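Local structure of ABC transporter binding protein AcbH (Actinoplanes, 3OO8) at residues D227-R230 with Y235-K238; A167-M172 with L177-F182; F194-L199 with F282-I287; G239-T244 with L386-I391; D247-L252 with G258-G263. The protein serves as the extracellular solute receptor of an ABC transporter, binding beta-D-galactopyranose with an exclusive preference for that sugar. The protein carries 2 engineered substitutions. All coordinates share one frame; numbering follows the deposited sequence.

Interaction 1: D227-R230 with Y235-K238; sequences DQWR and YQQK
One hydrogen bond carries the contact between W229, on helix 220-232, and Q236, in the loop that follows the helix. The indole donates NE1 to Q236 OE1 at 3.0 Å, with an N-H...O angle of 153°. The oxygen arrives at the edge of the indole and lies almost exactly in its plane, where the N-H points. On the acceptor side the fit is less regular, because NE1 is tilted 27° from the carbonyl plane of the amide. Ring and amide planes are steeply inclined, and the two side chains meet at about a right angle, so the bond joins them through a single oxygen without stacking. With chi1 at -159° the indole swings away from the W229 backbone N, and the Q236 chain runs out extended beyond CG; together these torsions bring the two polar groups into range although the CA atoms of W229 and Q236 are 9.9 Å apart.

Here the bond links the last turns of helix 220-232 to the loop that leads on to helix 245-253. The helix belongs to the lobe of the class 2 solute-binding protein fold that contributes W142, a galactose-binding residue whose side chain is about 10 Å from that of W229.

Packing on the buried indole comes from T193, F194 and L197 of helix 191-201, and the ring of F390 meets it at an inclined angle.

A charged pair lies within the helix: R230 NH1 makes a salt bridge with D227 OD1, one turn back, its hydrogen bond weak at 3.3 Å.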
# COMPACT_ATOMS: atom_id res chain seq x y z
N ASP A 227 7.33 -9.20 20.01
CA ASP A 227 8.51 -9.96 20.46
C ASP A 227 9.55 -10.01 19.35
O ASP A 227 10.74 -9.79 19.61
CB ASP A 227 8.14 -11.36 20.97
CG ASP A 227 7.46 -11.31 22.34
OD1 ASP A 227 7.62 -10.32 23.07
OD2 ASP A 227 6.78 -12.30 22.70
N GLN A 228 9.12 -10.21 18.11
CA GLN A 228 10.07 -10.20 16.99
C GLN A 228 10.65 -8.80 16.82
O GLN A 228 11.83 -8.61 16.52
CB GLN A 228 9.39 -10.64 15.68
CG GLN A 228 10.37 -11.17 14.63
CD GLN A 228 10.57 -12.69 14.63
OE1 GLN A 228 9.83 -13.45 15.28
NE2 GLN A 228 11.54 -13.15 13.84
N TRP A 229 9.81 -7.79 17.03
CA TRP A 229 10.25 -6.41 16.85
C TRP A 229 11.29 -6.04 17.92
O TRP A 229 12.18 -5.21 17.67
CB TRP A 229 9.05 -5.46 16.91
CG TRP A 229 9.25 -4.12 16.27
CD1 TRP A 229 10.45 -3.42 16.11
CD2 TRP A 229 8.23 -3.25 15.80
NE1 TRP A 229 10.20 -2.20 15.52
CE2 TRP A 229 8.84 -2.07 15.32
CE3 TRP A 229 6.83 -3.37 15.71
CZ2 TRP A 229 8.11 -1.01 14.77
CZ3 TRP A 229 6.09 -2.31 15.17
CH2 TRP A 229 6.73 -1.15 14.68
N ARG A 230 11.17 -6.65 19.11
CA ARG A 230 12.18 -6.39 20.15
C ARG A 230 13.55 -6.74 19.62
O ARG A 230 14.53 -6.03 19.89
CB ARG A 230 11.87 -7.15 21.46
CG ARG A 230 10.74 -6.48 22.23
CD ARG A 230 10.26 -7.26 23.44
NE ARG A 230 11.33 -7.70 24.34
CZ ARG A 230 11.51 -8.96 24.71
NH1 ARG A 230 10.69 -9.92 24.29
NH2 ARG A 230 12.50 -9.26 25.54
N TYR A 235 18.63 -3.23 15.81
CA TYR A 235 19.31 -2.84 14.58
C TYR A 235 18.69 -1.64 13.89
O TYR A 235 19.12 -1.27 12.80
CB TYR A 235 19.44 -4.02 13.61
CG TYR A 235 19.97 -5.20 14.38
CD1 TYR A 235 21.28 -5.21 14.82
CD2 TYR A 235 19.15 -6.26 14.74
CE1 TYR A 235 21.78 -6.25 15.58
CE2 TYR A 235 19.63 -7.31 15.48
CZ TYR A 235 20.96 -7.31 15.90
OH TYR A 235 21.46 -8.35 16.65
N GLN A 236 17.69 -1.04 14.53
CA GLN A 236 17.05 0.15 14.01
C GLN A 236 17.65 1.43 14.57
O GLN A 236 17.96 1.53 15.76
CB GLN A 236 15.54 0.15 14.29
CG GLN A 236 14.80 -0.99 13.57
CD GLN A 236 13.31 -0.96 13.80
OE1 GLN A 236 12.85 -0.89 14.94
NE2 GLN A 236 12.54 -1.01 12.70
N GLN A 237 17.76 2.42 13.70
CA GLN A 237 18.36 3.70 14.06
C GLN A 237 17.78 4.29 15.35
O GLN A 237 16.57 4.31 15.56
CB GLN A 237 18.10 4.67 12.94
CG GLN A 237 18.99 5.90 12.99
CD GLN A 237 18.78 6.78 11.78
OE1 GLN A 237 17.86 6.59 11.00
NE2 GLN A 237 19.67 7.76 11.60
N LYS A 238 18.65 4.79 16.24
CA LYS A 238 18.18 5.41 17.48
C LYS A 238 17.54 6.78 17.25
O LYS A 238 17.72 7.39 16.21
CB LYS A 238 19.33 5.51 18.50
CG LYS A 238 19.75 4.12 19.02
CD LYS A 238 20.89 4.16 20.06
CE LYS A 238 20.49 4.92 21.32
NZ LYS A 238 21.65 5.11 22.23

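Interaction 2: A167-M172 with L177-F182; sequences ALARKM and LVPLAF
A backbone hydrogen bond joins M172 to L177 across the end of helix 162-174. L177 N donates to M172 O at 2.8 Å, nearly straight at 160°, and so uses a carbonyl near the C-terminal end of the helix to hold the chain as it leaves. L177 CB also lies against that same oxygen.

The apolar part of the contact is built round P179. Its ring rests on the helix at A169, with P179 CB 4.0 Å from A169 CB and P179 CG 3.4 Å from A169 O, a carbon against the carbonyl oxygen of a helical residue. M172 comes at the proline from another direction: its CB faces P179 CG, while SD reaches past the ring to lie 4.0 Å from P179 CA. The M172 chain takes this course because CG is anti to the carbonyl carbon (chi1 -82°) and the rest is extended. On the way, M172 CG meets L177 CD2 at 4.1 Å, the two side chains running aslant to one another.

On either side of P179 in sequence the segment pairs with strand 257-261, V178 with G258 and A181 with M259. A helix that turns tightly into a strand running parallel to its neighbour is typical of alpha/beta lobes such as those of solute-binding proteins.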
# COMPACT_ATOMS: atom_id res chain seq x y z
N ALA A 167 21.96 -11.57 10.57
CA ALA A 167 23.42 -11.73 10.44
C ALA A 167 24.02 -10.55 9.66
O ALA A 167 25.12 -10.04 9.99
CB ALA A 167 23.76 -13.08 9.75
N LEU A 168 23.30 -10.10 8.64
CA LEU A 168 23.72 -8.94 7.85
C LEU A 168 23.69 -7.65 8.67
O LEU A 168 24.64 -6.84 8.64
CB LEU A 168 22.82 -8.80 6.62
CG LEU A 168 23.02 -7.59 5.71
CD1 LEU A 168 24.44 -7.55 5.12
CD2 LEU A 168 21.96 -7.58 4.64
N ALA A 169 22.61 -7.47 9.42
CA ALA A 169 22.47 -6.32 10.32
C ALA A 169 23.64 -6.30 11.30
O ALA A 169 24.22 -5.24 11.55
CB ALA A 169 21.15 -6.40 11.07
N ARG A 170 23.98 -7.47 11.83
CA ARG A 170 25.08 -7.58 12.77
C ARG A 170 26.41 -7.24 12.10
O ARG A 170 27.23 -6.53 12.70
CB ARG A 170 25.10 -8.94 13.47
CG ARG A 170 23.96 -9.07 14.47
CD ARG A 170 23.98 -10.39 15.25
NE ARG A 170 25.05 -10.45 16.26
CZ ARG A 170 25.00 -9.89 17.47
NH1 ARG A 170 23.95 -9.16 17.85
NH2 ARG A 170 26.02 -10.03 18.30
N LYS A 171 26.60 -7.71 10.87
CA LYS A 171 27.82 -7.42 10.10
C LYS A 171 27.93 -5.90 9.86
O LYS A 171 29.02 -5.29 10.00
CB LYS A 171 27.79 -8.18 8.79
CG LYS A 171 29.03 -8.02 7.91
CD LYS A 171 28.95 -8.95 6.70
CE LYS A 171 29.98 -8.62 5.61
NZ LYS A 171 31.36 -8.97 6.05
N MET A 172 26.81 -5.29 9.51
CA MET A 172 26.76 -3.85 9.31
C MET A 172 27.16 -3.07 10.55
O MET A 172 27.87 -2.07 10.46
CB MET A 172 25.37 -3.39 8.85
CG MET A 172 25.18 -3.59 7.36
SD MET A 172 23.45 -3.36 6.91
CE MET A 172 23.45 -3.78 5.15
N LEU A 177 28.09 0.75 10.58
CA LEU A 177 26.99 1.33 9.84
C LEU A 177 25.72 1.12 10.64
O LEU A 177 25.60 0.10 11.32
CB LEU A 177 26.87 0.56 8.51
CG LEU A 177 26.44 1.23 7.21
CD1 LEU A 177 27.39 2.36 6.84
CD2 LEU A 177 26.44 0.16 6.13
N VAL A 178 24.78 2.06 10.58
CA VAL A 178 23.45 1.87 11.18
C VAL A 178 22.76 0.87 10.24
O VAL A 178 22.72 1.14 9.05
CB VAL A 178 22.68 3.20 11.17
CG1 VAL A 178 21.21 2.97 11.44
CG2 VAL A 178 23.31 4.22 12.15
N PRO A 179 22.27 -0.27 10.75
CA PRO A 179 21.73 -1.24 9.79
C PRO A 179 20.47 -0.74 9.09
O PRO A 179 20.38 -0.74 7.86
CB PRO A 179 21.43 -2.47 10.66
CG PRO A 179 22.49 -2.36 11.78
CD PRO A 179 22.45 -0.88 12.09
N LEU A 180 19.49 -0.34 9.88
CA LEU A 180 18.25 0.14 9.32
C LEU A 180 17.98 1.59 9.71
O LEU A 180 17.74 1.91 10.87
CB LEU A 180 17.09 -0.76 9.79
CG LEU A 180 17.06 -2.19 9.25
CD1 LEU A 180 16.43 -3.11 10.27
CD2 LEU A 180 16.29 -2.21 7.90
N ALA A 181 18.07 2.48 8.73
CA ALA A 181 17.59 3.84 8.95
C ALA A 181 16.12 3.72 9.36
O ALA A 181 15.36 2.95 8.77
CB ALA A 181 17.72 4.66 7.67
N PHE A 182 15.73 4.49 10.36
CA PHE A 182 14.39 4.34 10.93
C PHE A 182 13.90 5.68 11.48
O PHE A 182 14.63 6.39 12.17
CB PHE A 182 14.42 3.26 12.01
CG PHE A 182 13.06 2.83 12.49
CD1 PHE A 182 12.09 2.41 11.59
CD2 PHE A 182 12.76 2.85 13.85
CE1 PHE A 182 10.86 2.03 12.03
CE2 PHE A 182 11.50 2.47 14.32
CZ PHE A 182 10.55 2.05 13.39

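Interaction 3: F194-L199 with F282-I287; sequences FDILNL and FVFPAI
I196 and L197, consecutive on helix 191-201, present two bumps to F284 and I287 of the loop after strand 279-282. The arrangement shows how a helix is fitted to a loop inside one alpha/beta lobe of the class 2 solute-binding fold, close to the sugar site: the side chain of I196 is about 7 Å from that of the galactose-binding W142.

The two branches of I196 lie along F284. CG1 fits against F284 CB at 3.5 Å, the tightest point here, while CG2 sits over one face of the ring, 4.0 Å from the centroid and 14° off the normal, a CH-pi contact displaced slightly toward the rim. F284 offers its ring because CG is anti to the backbone N (chi1 -161°), carrying the flat group out from the loop toward the helix. F261 meets the same ring edge-to-face, and F165 also touches it at an inclined angle, so its position is fixed by several partners. F284 O accepts a hydrogen bond from R200 NH2 of the same helix 191-201, tying the loop backbone to it.

The second bump is one methyl group: L197 CD2 enters the notch between the far end of the phenyl ring and the isoleucine, 4.1 Å from F284 CZ and 3.9 Å from I287 CD1.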
# COMPACT_ATOMS: atom_id res chain seq x y z
N PHE A 194 4.98 -2.98 11.62
CA PHE A 194 3.98 -3.84 12.25
C PHE A 194 3.35 -4.76 11.19
O PHE A 194 3.30 -5.99 11.36
CB PHE A 194 2.86 -3.09 12.98
CG PHE A 194 1.85 -4.02 13.58
CD1 PHE A 194 2.02 -4.52 14.87
CD2 PHE A 194 0.77 -4.48 12.81
CE1 PHE A 194 1.12 -5.42 15.40
CE2 PHE A 194 -0.12 -5.42 13.33
CZ PHE A 194 0.05 -5.87 14.63
N ASP A 195 2.90 -4.14 10.10
CA ASP A 195 2.24 -4.90 9.05
C ASP A 195 3.09 -6.03 8.51
O ASP A 195 2.62 -7.15 8.33
CB ASP A 195 1.89 -4.00 7.87
CG ASP A 195 0.83 -2.97 8.20
OD1 ASP A 195 0.13 -3.03 9.24
OD2 ASP A 195 0.71 -2.07 7.30
N ILE A 196 4.34 -5.75 8.18
CA ILE A 196 5.17 -6.77 7.53
C ILE A 196 5.54 -7.90 8.49
O ILE A 196 5.57 -9.08 8.08
CB ILE A 196 6.40 -6.15 6.80
CG1 ILE A 196 6.97 -7.10 5.73
CG2 ILE A 196 7.52 -5.68 7.77
CD1 ILE A 196 5.96 -7.65 4.71
N LEU A 197 5.85 -7.57 9.75
CA LEU A 197 6.11 -8.61 10.77
C LEU A 197 4.87 -9.50 10.91
O LEU A 197 5.01 -10.72 10.95
CB LEU A 197 6.46 -7.99 12.10
CG LEU A 197 7.82 -7.29 12.09
CD1 LEU A 197 7.99 -6.67 13.44
CD2 LEU A 197 8.95 -8.30 11.87
N ASN A 198 3.69 -8.89 10.99
CA ASN A 198 2.45 -9.67 11.10
C ASN A 198 2.21 -10.57 9.88
O ASN A 198 1.88 -11.77 10.04
CB ASN A 198 1.26 -8.72 11.37
CG ASN A 198 0.08 -9.43 12.02
OD1 ASN A 198 0.25 -10.39 12.78
ND2 ASN A 198 -1.13 -8.88 11.80
N LEU A 199 2.43 -10.04 8.68
CA LEU A 199 2.27 -10.84 7.43
C LEU A 199 3.28 -11.99 7.35
O LEU A 199 2.98 -13.01 6.77
CB LEU A 199 2.50 -9.95 6.20
CG LEU A 199 1.43 -8.88 5.96
CD1 LEU A 199 1.83 -7.90 4.87
CD2 LEU A 199 0.10 -9.55 5.61
N PHE A 282 15.14 -5.14 -1.74
CA PHE A 282 14.74 -6.54 -1.62
C PHE A 282 13.48 -6.62 -0.77
O PHE A 282 13.21 -5.73 0.01
CB PHE A 282 15.88 -7.45 -1.11
CG PHE A 282 16.48 -7.05 0.23
CD1 PHE A 282 15.85 -7.43 1.41
CD2 PHE A 282 17.65 -6.31 0.31
CE1 PHE A 282 16.36 -7.11 2.64
CE2 PHE A 282 18.16 -5.97 1.54
CZ PHE A 282 17.52 -6.37 2.71
N VAL A 283 12.66 -7.66 -0.99
CA VAL A 283 11.49 -7.80 -0.13
C VAL A 283 11.88 -8.18 1.30
O VAL A 283 12.91 -8.82 1.55
CB VAL A 283 10.45 -8.78 -0.73
CG1 VAL A 283 10.15 -8.36 -2.14
CG2 VAL A 283 10.93 -10.24 -0.72
N PHE A 284 11.05 -7.79 2.25
CA PHE A 284 11.37 -8.13 3.63
C PHE A 284 11.58 -9.64 3.75
O PHE A 284 10.79 -10.42 3.19
CB PHE A 284 10.25 -7.67 4.56
CG PHE A 284 10.67 -7.57 6.01
CD1 PHE A 284 11.11 -6.34 6.51
CD2 PHE A 284 10.59 -8.66 6.87
CE1 PHE A 284 11.48 -6.18 7.85
CE2 PHE A 284 10.95 -8.52 8.22
CZ PHE A 284 11.42 -7.29 8.70
N PRO A 285 12.64 -10.08 4.46
CA PRO A 285 12.95 -11.53 4.50
C PRO A 285 11.88 -12.41 5.13
O PRO A 285 11.01 -11.93 5.86
CB PRO A 285 14.24 -11.58 5.33
CG PRO A 285 14.89 -10.25 4.99
CD PRO A 285 13.72 -9.29 5.10
N ALA A 286 11.95 -13.71 4.83
CA ALA A 286 10.98 -14.69 5.34
C ALA A 286 11.28 -14.95 6.81
O ALA A 286 12.46 -15.02 7.23
CB ALA A 286 11.11 -15.96 4.57
N ILE A 287 10.22 -15.05 7.62
CA ILE A 287 10.35 -15.44 9.01
C ILE A 287 9.74 -16.82 9.22
O ILE A 287 10.40 -17.74 9.66
CB ILE A 287 9.68 -14.42 9.96
CG1 ILE A 287 10.37 -13.06 9.83
CG2 ILE A 287 9.71 -14.95 11.41
CD1 ILE A 287 9.71 -11.92 10.64

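Interaction 4: G239-T244 with L386-I391; sequences GANGRT and LIQQFI. With SO4 (sulfate ion), chain C.
N241 wedges its side chain between Q388 and I391, one turn apart on helix 377-392, and this is the tight part of the contact. It lays the loop linking helix 220-232 to helix 245-253 on a helix near the C-terminal end of the chain. N241 CG lies 3.9 Å from Q388 CG and 4.0 Å from I391 CG2, so the asparagine is gripped between an aliphatic stem and a branch methyl. The amide planes of N241 and Q388 are 70° apart, which rules out stacking. Q388 sends its extended chain past the asparagine, and its NE2 is hydrogen-bonded to D184 O. Next to this wedge the packing thins: A240 CB approaches I391 CG2 only to 4.5 Å. Residues 240-242 make a short 3-10 turn, which presents N241 to the helix.

On the looser side R243, partly exposed, turns from the helix to a sulfate ion, probably taken from the crystallisation liquor. R243 NE donates to sulfate O3 at 2.9 Å (164°). Beside it, at the guanidinium edge, R243 NH2 donates to sulfate O2 at 2.8 Å. A bend at chi3 swings the group there. NH2 also bonds to K238 O, and NH1 to F182 O. With an alanine here, the sulfate would probably lose its mate and the carbonyls of K238 and F182 their donors.

The chemistry thus divides by side. Shape and neutral groups join loop to helix, whereas a charge ties the loop both to its own K238 and to the chain just after strand 178-181, and can still collect an anion.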
# COMPACT_ATOMS: atom_id res chain seq x y z
N GLY A 239 16.76 7.25 18.22
CA GLY A 239 16.12 8.55 18.08
C GLY A 239 15.04 8.59 17.01
O GLY A 239 14.75 9.65 16.43
N ALA A 240 14.43 7.43 16.75
CA ALA A 240 13.45 7.35 15.67
C ALA A 240 12.20 8.21 15.84
O ALA A 240 11.71 8.76 14.85
CB ALA A 240 13.06 5.88 15.40
N ASN A 241 11.68 8.30 17.06
CA ASN A 241 10.45 9.06 17.30
C ASN A 241 10.61 10.55 17.04
O ASN A 241 9.62 11.25 16.86
CB ASN A 241 9.83 8.78 18.67
CG ASN A 241 9.11 7.43 18.73
OD1 ASN A 241 8.97 6.82 19.80
ND2 ASN A 241 8.67 6.95 17.57
N GLY A 242 11.85 11.03 17.03
CA GLY A 242 12.13 12.42 16.74
C GLY A 242 12.56 12.69 15.30
O GLY A 242 12.82 13.84 14.93
N ARG A 243 12.58 11.65 14.47
CA ARG A 243 13.13 11.75 13.11
C ARG A 243 12.06 11.71 12.02
O ARG A 243 11.13 10.88 12.09
CB ARG A 243 14.14 10.61 12.88
CG ARG A 243 14.89 10.66 11.51
CD ARG A 243 16.06 9.68 11.38
NE ARG A 243 17.03 9.93 12.44
CZ ARG A 243 17.16 9.19 13.54
NH1 ARG A 243 16.43 8.09 13.72
NH2 ARG A 243 18.06 9.54 14.47
N THR A 244 12.20 12.57 11.02
CA THR A 244 11.29 12.53 9.86
C THR A 244 11.75 11.42 8.93
O THR A 244 12.93 11.04 8.89
CB THR A 244 11.27 13.82 9.02
OG1 THR A 244 12.58 14.08 8.49
CG2 THR A 244 10.77 15.02 9.85
N LEU A 386 0.53 4.15 20.06
CA LEU A 386 0.89 2.97 20.84
C LEU A 386 2.20 2.38 20.32
O LEU A 386 3.02 1.91 21.08
CB LEU A 386 -0.24 1.93 20.86
CG LEU A 386 -1.50 2.45 21.53
CD1 LEU A 386 -2.66 1.47 21.27
CD2 LEU A 386 -1.26 2.62 23.04
N ILE A 387 2.41 2.43 19.00
CA ILE A 387 3.65 1.92 18.44
C ILE A 387 4.82 2.82 18.79
O ILE A 387 5.90 2.34 19.03
CB ILE A 387 3.51 1.59 16.94
CG1 ILE A 387 2.69 0.30 16.82
CG2 ILE A 387 4.88 1.47 16.27
CD1 ILE A 387 2.22 -0.03 15.42
N GLN A 388 4.57 4.12 18.90
CA GLN A 388 5.63 5.05 19.35
C GLN A 388 6.02 4.74 20.78
O GLN A 388 7.21 4.76 21.14
CB GLN A 388 5.18 6.50 19.23
CG GLN A 388 5.30 7.04 17.81
CD GLN A 388 4.69 8.39 17.63
OE1 GLN A 388 3.80 8.80 18.40
NE2 GLN A 388 5.14 9.11 16.62
N GLN A 389 5.02 4.38 21.59
CA GLN A 389 5.27 4.02 22.98
C GLN A 389 6.14 2.75 23.05
O GLN A 389 7.10 2.68 23.83
CB GLN A 389 3.94 3.90 23.73
CG GLN A 389 4.08 3.67 25.22
CD GLN A 389 2.74 3.76 25.96
OE1 GLN A 389 1.69 3.96 25.34
NE2 GLN A 389 2.79 3.59 27.28
N PHE A 390 5.87 1.77 22.18
CA PHE A 390 6.69 0.57 22.10
C PHE A 390 8.14 0.91 21.69
O PHE A 390 9.11 0.44 22.29
CB PHE A 390 6.10 -0.45 21.10
CG PHE A 390 7.03 -1.60 20.83
CD1 PHE A 390 7.16 -2.65 21.74
CD2 PHE A 390 7.81 -1.62 19.67
CE1 PHE A 390 8.03 -3.72 21.48
CE2 PHE A 390 8.69 -2.68 19.43
CZ PHE A 390 8.81 -3.73 20.32
N ILE A 391 8.29 1.70 20.63
CA ILE A 391 9.59 2.12 20.15
C ILE A 391 10.38 2.79 21.27
O ILE A 391 11.57 2.51 21.40
CB ILE A 391 9.47 3.04 18.93
CG1 ILE A 391 8.98 2.22 17.72
CG2 ILE A 391 10.81 3.76 18.63
CD1 ILE A 391 8.44 3.05 16.58
S SO4 C . 19.37 12.74 12.81
O1 SO4 C . 19.31 14.19 12.90
O2 SO4 C . 18.91 12.16 14.06
O3 SO4 C . 18.49 12.34 11.71
O4 SO4 C . 20.73 12.28 12.57

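Interaction 5: D247-L252 with G258-G263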
# COMPACT_ATOMS: atom_id res chain seq x y z
N ASP A 247 14.63 12.36 6.67
CA ASP A 247 15.97 12.36 7.27
C ASP A 247 16.56 10.94 7.35
O ASP A 247 17.77 10.75 7.22
CB ASP A 247 15.97 13.04 8.65
CG ASP A 247 15.98 14.57 8.54
OD1 ASP A 247 16.18 15.10 7.43
OD2 ASP A 247 15.78 15.26 9.56
N ALA A 248 15.70 9.94 7.57
CA ALA A 248 16.15 8.56 7.54
C ALA A 248 16.55 8.19 6.10
O ALA A 248 17.58 7.56 5.87
CB ALA A 248 15.07 7.61 8.06
N ALA A 249 15.74 8.61 5.13
CA ALA A 249 16.04 8.34 3.73
C ALA A 249 17.36 9.01 3.30
O ALA A 249 18.14 8.41 2.56
CB ALA A 249 14.87 8.77 2.85
N LYS A 250 17.63 10.20 3.83
CA LYS A 250 18.89 10.90 3.52
C LYS A 250 20.06 10.15 4.15
O LYS A 250 21.14 10.09 3.56
CB LYS A 250 18.86 12.37 3.96
CG LYS A 250 18.23 13.34 2.94
CD LYS A 250 18.89 13.29 1.53
CE LYS A 250 18.21 14.25 0.52
NZ LYS A 250 18.36 13.86 -0.95
N ALA A 251 19.85 9.56 5.32
CA ALA A 251 20.91 8.75 5.94
C ALA A 251 21.31 7.57 5.06
O ALA A 251 22.50 7.26 4.91
CB ALA A 251 20.53 8.29 7.35
N LEU A 252 20.31 6.88 4.48
CA LEU A 252 20.58 5.79 3.56
C LEU A 252 21.32 6.33 2.32
O LEU A 252 22.36 5.79 1.92
CB LEU A 252 19.25 5.13 3.11
CG LEU A 252 19.44 4.05 2.04
CD1 LEU A 252 20.19 2.85 2.63
CD2 LEU A 252 18.07 3.61 1.45
N GLY A 258 22.74 1.25 6.20
CA GLY A 258 22.83 0.19 5.21
C GLY A 258 21.54 -0.14 4.46
O GLY A 258 21.58 -0.57 3.30
N MET A 259 20.40 0.06 5.13
CA MET A 259 19.06 -0.28 4.57
C MET A 259 17.98 0.65 5.11
O MET A 259 18.16 1.34 6.13
CB MET A 259 18.68 -1.70 5.01
CG MET A 259 19.70 -2.78 4.65
SD MET A 259 19.33 -4.45 5.29
CE MET A 259 19.80 -4.38 7.02
N MET A 260 16.83 0.68 4.44
CA MET A 260 15.68 1.38 5.00
C MET A 260 14.41 0.73 4.44
O MET A 260 14.30 0.52 3.22
CB MET A 260 15.66 2.85 4.64
CG MET A 260 14.41 3.54 5.18
SD MET A 260 14.62 5.33 4.98
CE MET A 260 13.06 5.92 5.66
N PHE A 261 13.47 0.39 5.32
CA PHE A 261 12.20 -0.25 4.90
C PHE A 261 11.12 0.81 4.84
O PHE A 261 10.81 1.44 5.84
CB PHE A 261 11.78 -1.36 5.92
CG PHE A 261 10.45 -2.02 5.60
CD1 PHE A 261 10.39 -2.94 4.58
CD2 PHE A 261 9.31 -1.71 6.33
CE1 PHE A 261 9.20 -3.58 4.28
CE2 PHE A 261 8.10 -2.33 6.01
CZ PHE A 261 8.08 -3.27 4.99
N GLN A 262 10.57 1.06 3.65
CA GLN A 262 9.42 1.97 3.53
C GLN A 262 8.84 1.85 2.11
O GLN A 262 9.22 0.95 1.36
CB GLN A 262 9.79 3.43 3.89
CG GLN A 262 8.91 3.98 4.98
CD GLN A 262 9.24 5.39 5.39
OE1 GLN A 262 9.87 5.60 6.43
NE2 GLN A 262 8.82 6.36 4.60
N GLY A 263 7.90 2.73 1.76
CA GLY A 263 7.29 2.69 0.42
C GLY A 263 8.21 3.25 -0.65
O GLY A 263 8.99 4.16 -0.37
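L252, on helix 245-253, meets the incoming strand at G258, where its CD1 methyl lies 3.8 Å from G258 O. The same methyl is equally near M259 N, so it covers the peptide joining the two residues. M259 turns its own side chain to the other side of the sheet.

M260 carries the contact. Its CB packs against L252 CD2 at 4.1 Å, and the chain, fully extended with CG anti to the backbone N (chi1 177°), then runs along the helix toward its start. SD settles on the backbone of A249, 3.5 Å from A249 N, and the terminal CE reaches A248 CB at 3.6 Å. Small alanines make the shallow surface on which this long thioether lies. A serine in its place, lacking SD and CE, would probably open a gap over A248 and A249 and put a hydroxyl in an apolar spot.

Beyond F261, Q262 NE2 bonds to Q266 OE1, as does G263 N; both probably help to position Q266, a galactose-binding residue. The short helix and strand axes approach to 8.3 Å at 149°, roughly antiparallel. A helix laid back on the strand that follows it is characteristic alpha/beta packing, here on a sheet that leads into the sugar site.

Overall arrangement
All five contacts lie in one lobe, but they differ in depth and chemistry. Interactions 2, 3 and 5 are buried and largely apolar. Interactions 2 and 5 hold the same sheet, since strands 178-181 and 257-261 are neighbours in it, and interaction 3 abuts the strand of interaction 5. Interactions 1 and 4 are only partly buried and share the loop between helices 220-232 and 245-253: one relies on a single side-chain hydrogen bond, the other on a wedged amide with an ion-binding arginine outside. W229 of interaction 1 reaches both interaction 3 and interaction 4, so the partly buried pair is joined to the interior.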